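Local coordinates for protein O-methyltransferase, putative (Bacillus cereus, PDB 3DUW) that probably transfers a methyl group from S-adenosylmethionine to a hydroxyl of its substrate, and binds the product S-adenosyl-L-homocysteine, at residues Leu120-Leu123 with Gln124-Glu127. Numbering follows the deposited sequence.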
loop_
_atom_site.group_PDB
_atom_site.type_symbol
_atom_site.label_atom_id
_atom_site.label_comp_id
_atom_site.label_asym_id
_atom_site.label_seq_id
_atom_site.Cartn_x
_atom_site.Cartn_y
_atom_site.Cartn_z
ATOM N N LEU A 120 -22.312 -11.794 -7.886
ATOM C CA LEU A 120 -22.139 -13.190 -8.264
ATOM C C LEU A 120 -22.775 -13.504 -9.617
ATOM O O LEU A 120 -22.239 -14.307 -10.381
ATOM C CB LEU A 120 -22.692 -14.114 -7.175
ATOM C CG LEU A 120 -21.909 -14.101 -5.856
ATOM C CD1 LEU A 120 -22.543 -15.075 -4.882
ATOM C CD2 LEU A 120 -20.452 -14.474 -6.104
ATOM N N ASP A 121 -23.907 -12.873 -9.923
ATOM C CA ASP A 121 -24.558 -13.103 -11.212
ATOM C C ASP A 121 -23.762 -12.452 -12.335
ATOM O O ASP A 121 -23.556 -13.048 -13.390
ATOM C CB ASP A 121 -25.984 -12.542 -11.228
ATOM C CG ASP A 121 -26.930 -13.330 -10.352
ATOM O OD1 ASP A 121 -26.872 -14.578 -10.390
ATOM O OD2 ASP A 121 -27.739 -12.707 -9.634
ATOM N N SER A 122 -23.315 -11.222 -12.102
ATOM C CA SER A 122 -22.548 -10.498 -13.104
ATOM C C SER A 122 -21.193 -11.143 -13.383
ATOM O O SER A 122 -20.719 -11.127 -14.515
ATOM C CB SER A 122 -22.347 -9.043 -12.665
ATOM O OG SER A 122 -23.585 -8.355 -12.615
ATOM N N LEU A 123 -20.568 -11.705 -12.353
ATOM C CA LEU A 123 -19.268 -12.343 -12.524
ATOM C C LEU A 123 -19.369 -13.546 -13.461
ATOM O O LEU A 123 -18.475 -13.788 -14.273
ATOM C CB LEU A 123 -18.702 -12.747 -11.157
ATOM C CG LEU A 123 -18.252 -11.542 -10.315
ATOM C CD1 LEU A 123 -18.103 -11.929 -8.859
ATOM C CD2 LEU A 123 -16.944 -11.003 -10.867
ATOM N N GLN A 124 -20.468 -14.286 -13.358
ATOM C CA GLN A 124 -20.688 -15.445 -14.216
ATOM C C GLN A 124 -20.875 -14.966 -15.652
ATOM O O GLN A 124 -20.379 -15.588 -16.594
ATOM C CB GLN A 124 -21.925 -16.217 -13.757
ATOM C CG GLN A 124 -22.208 -17.486 -14.553
ATOM C CD GLN A 124 -21.020 -18.426 -14.593
ATOM O OE1 GLN A 124 -20.180 -18.351 -15.495
ATOM N NE2 GLN A 124 -20.931 -19.307 -13.606
ATOM N N GLN A 125 -21.585 -13.852 -15.812
ATOM C CA GLN A 125 -21.823 -13.280 -17.132
ATOM C C GLN A 125 -20.508 -12.822 -17.750
ATOM O O GLN A 125 -20.259 -13.031 -18.937
ATOM C CB GLN A 125 -22.784 -12.092 -17.035
ATOM C CG GLN A 125 -24.200 -12.464 -16.636
ATOM C CD GLN A 125 -25.098 -11.254 -16.483
ATOM O OE1 GLN A 125 -25.212 -10.433 -17.392
ATOM N NE2 GLN A 125 -25.745 -11.140 -15.328
ATOM N N ILE A 126 -19.668 -12.190 -16.935
ATOM C CA ILE A 126 -18.376 -11.703 -17.399
ATOM C C ILE A 126 -17.526 -12.858 -17.925
ATOM O O ILE A 126 -16.844 -12.721 -18.942
ATOM C CB ILE A 126 -17.638 -10.954 -16.262
ATOM C CG1 ILE A 126 -18.356 -9.629 -15.988
ATOM C CG2 ILE A 126 -16.183 -10.715 -16.635
ATOM C CD1 ILE A 126 -17.858 -8.888 -14.766
ATOM N N GLU A 127 -17.570 -13.995 -17.241
ATOM C CA GLU A 127 -16.814 -15.158 -17.688
ATOM C C GLU A 127 -17.417 -15.667 -18.995
ATOM O O GLU A 127 -16.694 -15.963 -19.949
ATOM C CB GLU A 127 -16.850 -16.270 -16.639
ATOM C CG GLU A 127 -16.273 -17.582 -17.152
ATOM C CD GLU A 127 -16.114 -18.623 -16.070
ATOM O OE1 GLU A 127 -17.104 -18.924 -15.372
ATOM O OE2 GLU A 127 -14.991 -19.150 -15.922
HETATM O O HOH W 1 -26.006 -9.074 -13.669
#
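Gln125 sends its extended side chain back along the helix, over the carbonyl of Asp121, one turn earlier. Its CB lies 3.4 Å from Ser122 O. CG, placed beside the backbone N and anti to the carbonyl carbon (chi1 -68°), comes 3.4 Å from Asp121 O, and the chain then runs extended to CD. At the tip the amide divides its work: NE2 gives a weak hydrogen bond to Asp121 O at 3.5 Å and a second weak one to a water, while OE1 takes a weak hydrogen bond from Arg115. That water in turn donates to Ser122 OG over 2.7 Å, so it bridges the amide and the hydroxyl, whose own atoms stand too far apart to bond directly. Asp121 O is thus approached by both nitrogens of Gln125, the backbone N making the firmer bond at 3.2 Å. The next two i to i+4 bonds carry the alpha-helix onward, Ile126 N to Ser122 O at 2.8 Å and Glu127 N to Leu123 O at 3.1 Å, whereas Gln124 N is held weakly, shared between the carbonyls of Leu120 and Asp121. Ile126 lays CG1 against Ser122 O at 3.2 Å. These two turns belong to helix 119-128, which follows strand 112-116 in the Rossmann-like methyltransferase fold. Ser122, Leu123 and Ile126 pack on strand 85-90; Leu123, Gln124 and Glu127 meet Trp152 of helix 146-155, where Leu120 touches Tyr149, a residue of the S-adenosyl-L-homocysteine site.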